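Local coordinates for protein exopolyphosphatase (PDB 1T6C) that probably hydrolyses phosphoanhydride bonds such as those of polyphosphate and guanosine pentaphosphate, and binds a calcium ion, at residues T150-G155 with S200-P205; T118-G123 with R161-L166; K283-E286 with C292-V295. All blocks are in the same frame, centred on the assembly; numbering follows the deposited sequence. Where two conformers were deposited one is given.

Contact 1 (T150-G155 with S200-P205); sequences TEYVFG and SKVKKP. With CA (calcium ion), chain C.
Y152 and V202 set the spacing here: their CA atoms lie 7.5 Å apart, with strand 150-155 running past a loop that follows helix 185-199, and no hydrogen bond joins the two. Y152 and F154 point toward the loop from the same face of the strand. V202 CG2 sits over one face of the Y152 ring, offset toward its rim, 4.0 Å from the centroid. The stronger overlap is on F154, where K204 CD lies 3.7 Å from the ring centroid and only 9° off the normal. F154 CG is anti to its own carbonyl carbon (chi1 -61°), which swings the ring out from the strand so that one face meets the lysine chain. V202 O approaches F154 CZ obliquely at 3.3 Å. K204 NZ, 5.3 Å from the F154 centroid, adds at most a weak cation-pi attraction. On the other side of the strand, E151 OE1 binds the calcium ion at 2.7 Å, beside backbone oxygens of D144, G146 and S149. The Y152 hydroxyl hydrogen-bonds to T284 OG1 of helix 274-288. Cohesion between strand and loop therefore rests on CH-pi and van der Waals contact over aromatic faces, while the polar ends of Y152 and E151 are engaged elsewhere.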
loop_
_atom_site.group_PDB
_atom_site.type_symbol
_atom_site.label_atom_id
_atom_site.label_comp_id
_atom_site.label_asym_id
_atom_site.label_seq_id
_atom_site.Cartn_x
_atom_site.Cartn_y
_atom_site.Cartn_z
ATOM N N THR A 150 -6.067 -3.703 5.456
ATOM C CA THR A 150 -5.167 -2.940 6.256
ATOM C C THR A 150 -4.377 -3.893 7.122
ATOM O O THR A 150 -4.967 -4.688 7.898
ATOM C CB THR A 150 -5.906 -1.888 7.109
ATOM O OG1 THR A 150 -6.537 -0.904 6.270
ATOM C CG2 THR A 150 -4.911 -1.089 7.890
ATOM N N GLU A 151 -3.051 -3.846 6.966
ATOM C CA GLU A 151 -2.176 -4.655 7.766
ATOM C C GLU A 151 -1.672 -3.847 8.957
ATOM O O GLU A 151 -1.354 -2.661 8.821
ATOM C CB GLU A 151 -0.966 -5.140 7.002
ATOM C CG GLU A 151 -1.253 -6.297 6.092
ATOM C CD GLU A 151 -2.108 -5.913 4.897
ATOM O OE1 GLU A 151 -1.686 -5.033 4.152
ATOM O OE2 GLU A 151 -3.205 -6.473 4.747
ATOM N N TYR A 152 -1.607 -4.531 10.090
ATOM C CA TYR A 152 -1.016 -4.014 11.321
ATOM C C TYR A 152 0.239 -4.839 11.623
ATOM O O TYR A 152 0.138 -6.028 11.933
ATOM C CB TYR A 152 -2.032 -4.120 12.488
ATOM C CG TYR A 152 -3.173 -3.160 12.300
ATOM C CD1 TYR A 152 -4.192 -3.449 11.375
ATOM C CD2 TYR A 152 -3.205 -1.944 12.952
ATOM C CE1 TYR A 152 -5.209 -2.534 11.128
ATOM C CE2 TYR A 152 -4.199 -1.018 12.701
ATOM C CZ TYR A 152 -5.199 -1.314 11.811
ATOM O OH TYR A 152 -6.177 -0.392 11.524
ATOM N N VAL A 153 1.402 -4.221 11.494
ATOM C CA VAL A 153 2.674 -4.933 11.573
ATOM C C VAL A 153 3.440 -4.397 12.748
ATOM O O VAL A 153 3.839 -3.238 12.758
ATOM C CB VAL A 153 3.523 -4.783 10.304
ATOM C CG1 VAL A 153 4.625 -5.829 10.295
ATOM C CG2 VAL A 153 2.649 -4.946 9.073
ATOM N N PHE A 154 3.667 -5.278 13.718
ATOM C CA PHE A 154 4.315 -4.922 14.963
ATOM C C PHE A 154 5.748 -5.419 14.987
ATOM O O PHE A 154 6.051 -6.547 14.602
ATOM C CB PHE A 154 3.563 -5.557 16.121
ATOM C CG PHE A 154 2.145 -5.117 16.238
ATOM C CD1 PHE A 154 1.803 -4.005 17.007
ATOM C CD2 PHE A 154 1.168 -5.819 15.594
ATOM C CE1 PHE A 154 0.476 -3.621 17.128
ATOM C CE2 PHE A 154 -0.184 -5.431 15.710
ATOM C CZ PHE A 154 -0.510 -4.343 16.457
ATOM N N GLY A 155 6.623 -4.562 15.446
ATOM C CA GLY A 155 8.007 -4.957 15.653
ATOM C C GLY A 155 8.837 -3.940 16.389
ATOM O O GLY A 155 8.338 -2.983 16.947
ATOM N N SER A 200 -10.288 -3.454 17.884
ATOM C CA SER A 200 -10.017 -3.720 19.292
ATOM C C SER A 200 -9.234 -5.029 19.404
ATOM O O SER A 200 -8.465 -5.240 20.352
ATOM C CB SER A 200 -11.321 -3.757 20.085
ATOM O OG SER A 200 -11.857 -2.446 20.154
ATOM N N LYS A 201 -9.390 -5.898 18.423
ATOM C CA LYS A 201 -8.686 -7.175 18.416
ATOM C C LYS A 201 -7.182 -7.058 18.098
ATOM O O LYS A 201 -6.413 -7.981 18.415
ATOM C CB LYS A 201 -9.358 -8.122 17.424
ATOM C CG LYS A 201 -10.830 -8.404 17.723
ATOM C CD LYS A 201 -11.406 -9.294 16.598
ATOM C CE LYS A 201 -12.930 -9.447 16.614
ATOM N NZ LYS A 201 -13.459 -9.827 15.236
ATOM N N VAL A 202 -6.761 -5.966 17.457
ATOM C CA VAL A 202 -5.336 -5.756 17.163
ATOM C C VAL A 202 -4.617 -4.818 18.107
ATOM O O VAL A 202 -3.400 -4.646 18.001
ATOM C CB VAL A 202 -5.088 -5.309 15.703
ATOM C CG1 VAL A 202 -5.845 -6.237 14.761
ATOM C CG2 VAL A 202 -5.488 -3.854 15.468
ATOM N N LYS A 203 -5.362 -4.210 19.022
ATOM C CA LYS A 203 -4.804 -3.242 19.972
ATOM C C LYS A 203 -3.657 -3.871 20.763
ATOM O O LYS A 203 -3.795 -4.957 21.301
ATOM C CB LYS A 203 -5.887 -2.762 20.955
ATOM C CG LYS A 203 -5.320 -2.103 22.209
ATOM C CD LYS A 203 -6.401 -1.427 23.020
ATOM C CE LYS A 203 -5.810 -0.415 23.983
ATOM N NZ LYS A 203 -6.864 0.107 24.884
ATOM N N LYS A 204 -2.539 -3.157 20.823
ATOM C CA LYS A 204 -1.362 -3.517 21.598
ATOM C C LYS A 204 -0.693 -2.187 22.035
ATOM O O LYS A 204 -0.805 -1.152 21.341
ATOM C CB LYS A 204 -0.372 -4.343 20.744
ATOM C CG LYS A 204 -0.836 -5.714 20.361
ATOM C CD LYS A 204 0.247 -6.450 19.583
ATOM C CE LYS A 204 -0.241 -7.741 18.947
ATOM N NZ LYS A 204 -1.533 -8.315 19.455
ATOM N N PRO A 205 0.003 -2.172 23.173
ATOM C CA PRO A 205 0.787 -0.991 23.522
ATOM C C PRO A 205 1.926 -0.768 22.529
ATOM O O PRO A 205 2.710 -1.674 22.282
ATOM C CB PRO A 205 1.358 -1.331 24.906
ATOM C CG PRO A 205 0.544 -2.454 25.382
ATOM C CD PRO A 205 0.135 -3.228 24.193
HETATM CA CA CA C . -2.980 -3.224 2.663
HETATM O O HOH W 1 -1.239 -1.717 1.150
HETATM O O HOH W 2 -2.056 -5.548 1.472
#

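Contact 2 (T118-G123 with R161-L166); sequences TPEQEG and REVISL
E120 OE2 and S165 N are bridged by one water, which donates to the carboxylate oxygen at 2.7 Å and accepts from the amide at 2.8 Å. It is the only polar link between helix 119-123 and strand 161-166; the rest is close packing, with the two segment axes 7.8 Å apart and their directions at 128°. A bend in the E120 chain at chi2 (84°) turns the carboxylate toward S165, where OE2 also rests against S165 CB. Nearer the backbone of the same residue, E120 CB meets V163 CG1 at 3.8 Å, the two side chains crossing at about a right angle, while V163 CG2 reaches E120 O at 3.7 Å. An alanine in place of V163 would lose both methyl groups and would probably leave a gap against the CB and carbonyl of E120, with that side of the first helical turn no longer packed on the strand. At the helix start, T118 is the N-cap: its OG1 accepts from Q121 N at 3.0 Å. P119 CB presses on S165 OG at 3.4 Å, and that hydroxyl is hydrogen-bonded to E151 OE2. At the far end of the strand, R161 and E162 both face F154 in a classic beta bulge. In this actin-like fold, helix 119-133 leads from the edge strand of one sheet, 114-116, into the first strand of the other, 139-146, and its first turn here packs on an edge strand of that second sheet, 159-166, where S165 is a second-shell residue of the calcium site through E151.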
loop_
_atom_site.group_PDB
_atom_site.type_symbol
_atom_site.label_atom_id
_atom_site.label_comp_id
_atom_site.label_asym_id
_atom_site.label_seq_id
_atom_site.Cartn_x
_atom_site.Cartn_y
_atom_site.Cartn_z
ATOM N N THR A 118 1.179 -13.362 0.506
ATOM C CA THR A 118 0.000 -13.090 1.314
ATOM C C THR A 118 -0.037 -11.610 1.716
ATOM O O THR A 118 0.977 -10.935 1.636
ATOM C CB THR A 118 0.015 -13.904 2.576
ATOM O OG1 THR A 118 1.187 -13.562 3.336
ATOM C CG2 THR A 118 0.128 -15.386 2.277
ATOM N N PRO A 119 -1.198 -11.117 2.127
ATOM C CA PRO A 119 -1.309 -9.750 2.654
ATOM C C PRO A 119 -0.410 -9.548 3.855
ATOM O O PRO A 119 0.177 -8.490 4.046
ATOM C CB PRO A 119 -2.806 -9.634 2.981
ATOM C CG PRO A 119 -3.427 -10.607 2.066
ATOM C CD PRO A 119 -2.522 -11.758 2.055
ATOM N N GLU A 120 -0.256 -10.587 4.670
ATOM C CA GLU A 120 0.659 -10.529 5.807
ATOM C C GLU A 120 2.093 -10.296 5.339
ATOM O O GLU A 120 2.821 -9.471 5.900
ATOM C CB GLU A 120 0.575 -11.806 6.629
ATOM C CG GLU A 120 -0.750 -11.983 7.355
ATOM C CD GLU A 120 -1.891 -12.593 6.534
ATOM O OE1 GLU A 120 -1.715 -12.962 5.344
ATOM O OE2 GLU A 120 -3.033 -12.708 7.092
ATOM N N GLN A 121 2.517 -11.020 4.318
ATOM C CA GLN A 121 3.859 -10.883 3.762
ATOM C C GLN A 121 4.042 -9.513 3.138
ATOM O O GLN A 121 5.101 -8.943 3.257
ATOM C CB GLN A 121 4.107 -11.980 2.700
ATOM C CG GLN A 121 5.512 -12.021 2.184
ATOM C CD GLN A 121 6.532 -12.654 3.151
ATOM O OE1 GLN A 121 6.300 -12.739 4.360
ATOM N NE2 GLN A 121 7.661 -13.121 2.595
ATOM N N GLU A 122 3.013 -8.976 2.480
ATOM C CA GLU A 122 3.069 -7.589 1.995
ATOM C C GLU A 122 3.380 -6.660 3.159
ATOM O O GLU A 122 4.193 -5.738 3.057
ATOM C CB GLU A 122 1.752 -7.137 1.362
ATOM C CG GLU A 122 1.410 -7.799 0.066
ATOM C CD GLU A 122 0.164 -7.172 -0.541
ATOM O OE1 GLU A 122 -0.012 -5.935 -0.408
ATOM O OE2 GLU A 122 -0.634 -7.915 -1.147
ATOM N N GLY A 123 2.720 -6.913 4.280
ATOM C CA GLY A 123 2.949 -6.154 5.501
ATOM C C GLY A 123 4.384 -6.245 6.013
ATOM O O GLY A 123 4.999 -5.230 6.411
ATOM N N ARG A 161 7.636 -8.803 14.780
ATOM C CA ARG A 161 7.092 -9.770 15.739
ATOM C C ARG A 161 5.805 -10.408 15.321
ATOM O O ARG A 161 5.593 -11.604 15.512
ATOM C CB ARG A 161 6.855 -9.077 17.054
ATOM C CG ARG A 161 8.124 -8.888 17.778
ATOM C CD ARG A 161 8.057 -9.245 19.273
ATOM N NE ARG A 161 9.231 -8.674 19.906
ATOM C CZ ARG A 161 9.384 -7.389 20.103
ATOM N NH1 ARG A 161 8.452 -6.528 19.719
ATOM N NH2 ARG A 161 10.489 -6.951 20.658
ATOM N N GLU A 162 4.914 -9.607 14.752
ATOM C CA GLU A 162 3.577 -10.073 14.480
ATOM C C GLU A 162 2.968 -9.222 13.394
ATOM O O GLU A 162 3.190 -8.031 13.371
ATOM C CB GLU A 162 2.711 -9.954 15.729
ATOM C CG GLU A 162 1.321 -10.519 15.512
ATOM C CD GLU A 162 0.515 -10.586 16.783
ATOM O OE1 GLU A 162 0.937 -9.946 17.771
ATOM O OE2 GLU A 162 -0.526 -11.283 16.778
ATOM N N VAL A 163 2.227 -9.856 12.489
ATOM C CA VAL A 163 1.419 -9.109 11.509
ATOM C C VAL A 163 -0.008 -9.644 11.536
ATOM O O VAL A 163 -0.251 -10.871 11.534
ATOM C CB VAL A 163 2.004 -9.145 10.058
ATOM C CG1 VAL A 163 2.438 -10.534 9.651
ATOM C CG2 VAL A 163 1.016 -8.536 9.031
ATOM N N ILE A 164 -0.960 -8.713 11.538
ATOM C CA ILE A 164 -2.364 -9.017 11.487
ATOM C C ILE A 164 -2.920 -8.257 10.289
ATOM O O ILE A 164 -2.817 -7.043 10.224
ATOM C CB ILE A 164 -3.127 -8.623 12.778
ATOM C CG1 ILE A 164 -2.531 -9.344 13.996
ATOM C CG2 ILE A 164 -4.622 -8.975 12.614
ATOM C CD1 ILE A 164 -2.923 -8.721 15.342
ATOM N N SER A 165 -3.479 -8.978 9.339
ATOM C CA SER A 165 -4.161 -8.374 8.191
ATOM C C SER A 165 -5.665 -8.357 8.391
ATOM O O SER A 165 -6.275 -9.415 8.538
ATOM C CB SER A 165 -3.834 -9.141 6.916
ATOM O OG SER A 165 -4.517 -8.586 5.786
ATOM N N LEU A 166 -6.274 -7.171 8.366
ATOM C CA LEU A 166 -7.725 -7.024 8.489
ATOM C C LEU A 166 -8.285 -6.746 7.095
ATOM O O LEU A 166 -7.854 -5.813 6.412
ATOM C CB LEU A 166 -8.103 -5.893 9.442
ATOM C CG LEU A 166 -7.548 -5.946 10.859
ATOM C CD1 LEU A 166 -8.117 -4.795 11.660
ATOM C CD2 LEU A 166 -7.793 -7.278 11.523
HETATM O O HOH W 3 -3.621 -11.813 9.578
#

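Contact 3 (K283-E286 with C292-V295); sequences KTLE and CLIV
L285 carries this contact, burying more surface than either C292 or L293, the two strand residues it meets. It projects from helix 283-286 toward the beginning of strand 292-295 and touches it with its two branches. CD2 does most of the work, lying 3.6 Å from C292 O and 3.8 Å from C292 C, so the methyl rests on the peptide group that links C292 to L293. The other methyl, CD1, comes within 4.2 Å of C292 CA. With its first torsion near -70° (chi1 -72°) and chi2 extended, the leucine reaches out from the helix to the strand backbone.

C292 takes part through its main chain. Its CB points away from the helix, and its thiol side chain makes no contact with the helix turn. L293 faces the other way, toward the helix, and meets L285 with its root: L285 CD2 to L293 CB is 4.3 Å, a looser apolar touch. I244 of helix 241-251 packs against both leucines, and I216 of helix 214-223 adds to the cover of L293, which makes this a shared hydrophobic layer.

On another flank of the turn, the K283 chain packs on F192, L195 and L199 of helix 185-199, and its NZ forms a salt bridge with E286 OE1 at 3.0 Å, coming from above the carboxylate plane, 48° out of it. The same ammonium also pairs with E196 of helix 185-199, tying the two helices together at that flank.

Helix 274-288 thus lies against the very strand it leads into after a short turn. Strand 292-296 runs parallel to its neighbour 208-212 within the six-stranded mixed sheet, and the helix packs on this sheet, as in the alpha/beta layering of an actin-like domain.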
loop_
_atom_site.group_PDB
_atom_site.type_symbol
_atom_site.label_atom_id
_atom_site.label_comp_id
_atom_site.label_asym_id
_atom_site.label_seq_id
_atom_site.Cartn_x
_atom_site.Cartn_y
_atom_site.Cartn_z
ATOM N N LYS A 283 -9.899 5.899 13.808
ATOM C CA LYS A 283 -10.249 4.877 14.786
ATOM C C LYS A 283 -9.019 4.113 15.293
ATOM O O LYS A 283 -8.953 3.743 16.461
ATOM C CB LYS A 283 -11.372 3.945 14.266
ATOM C CG LYS A 283 -11.869 2.901 15.264
ATOM C CD LYS A 283 -12.506 3.466 16.541
ATOM C CE LYS A 283 -13.841 4.145 16.291
ATOM N NZ LYS A 283 -14.521 4.450 17.628
ATOM N N THR A 284 -8.021 3.908 14.442
ATOM C CA THR A 284 -6.798 3.231 14.857
ATOM C C THR A 284 -6.124 4.028 15.985
ATOM O O THR A 284 -5.748 3.467 17.011
ATOM C CB THR A 284 -5.830 3.081 13.670
ATOM O OG1 THR A 284 -6.352 2.089 12.761
ATOM C CG2 THR A 284 -4.487 2.561 14.116
ATOM N N LEU A 285 -5.957 5.322 15.784
ATOM C CA LEU A 285 -5.343 6.160 16.822
ATOM C C LEU A 285 -6.158 6.134 18.131
ATOM O O LEU A 285 -5.577 6.014 19.223
ATOM C CB LEU A 285 -5.147 7.591 16.347
ATOM C CG LEU A 285 -4.032 7.761 15.318
ATOM C CD1 LEU A 285 -3.894 9.223 14.960
ATOM C CD2 LEU A 285 -2.712 7.233 15.804
ATOM N N GLU A 286 -7.474 6.197 18.020
ATOM C CA GLU A 286 -8.336 6.136 19.220
ATOM C C GLU A 286 -8.151 4.811 19.969
ATOM O O GLU A 286 -7.945 4.758 21.199
ATOM C CB GLU A 286 -9.801 6.348 18.825
ATOM C CG GLU A 286 -10.751 6.331 20.012
ATOM C CD GLU A 286 -12.223 6.398 19.668
ATOM O OE1 GLU A 286 -12.593 6.517 18.499
ATOM O OE2 GLU A 286 -13.029 6.327 20.621
ATOM N N CYS A 292 -0.854 10.502 17.764
ATOM C CA CYS A 292 -0.352 10.826 16.423
ATOM C C CYS A 292 0.288 9.629 15.749
ATOM O O CYS A 292 0.605 8.614 16.386
ATOM C CB CYS A 292 0.646 11.963 16.467
ATOM S SG CYS A 292 2.209 11.503 17.197
ATOM N N LEU A 293 0.498 9.782 14.452
ATOM C CA LEU A 293 1.243 8.837 13.670
ATOM C C LEU A 293 2.209 9.587 12.755
ATOM O O LEU A 293 2.072 10.798 12.557
ATOM C CB LEU A 293 0.328 7.939 12.853
ATOM C CG LEU A 293 -0.623 8.596 11.850
ATOM C CD1 LEU A 293 0.080 9.072 10.568
ATOM C CD2 LEU A 293 -1.761 7.606 11.502
ATOM N N ILE A 294 3.174 8.859 12.231
ATOM C CA ILE A 294 4.139 9.345 11.257
ATOM C C ILE A 294 3.784 8.749 9.899
ATOM O O ILE A 294 3.452 7.581 9.818
ATOM C CB ILE A 294 5.604 8.926 11.667
ATOM C CG1 ILE A 294 5.893 9.323 13.112
ATOM C CG2 ILE A 294 6.646 9.577 10.741
ATOM C CD1 ILE A 294 7.232 8.815 13.643
ATOM N N VAL A 295 3.862 9.566 8.858
ATOM C CA VAL A 295 3.506 9.146 7.495
ATOM C C VAL A 295 4.731 8.624 6.779
ATOM O O VAL A 295 5.789 9.215 6.805
ATOM C CB VAL A 295 2.843 10.321 6.727
ATOM C CG1 VAL A 295 2.499 9.931 5.288
ATOM C CG2 VAL A 295 1.583 10.772 7.488
#

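All three contacts draw on the same six-stranded sheet. Contacts 1 and 3 are buried, whereas contact 2 lies at the surface, at the edge strand. Contacts 1 and 2 use neighbouring antiparallel strands, 149-156 and 159-166, so they touch directly through backbone bonding and around the calcium ligand. Contact 3 sits about 12 Å from contact 1, centre to centre, and meets it through helix 274-288; it has no touch with contact 2. Chemistry follows place: aromatic faces under aliphatic groups in contact 1, leucines against a strand start in contact 3, and a water-bridged mix of polar and apolar atoms in contact 2.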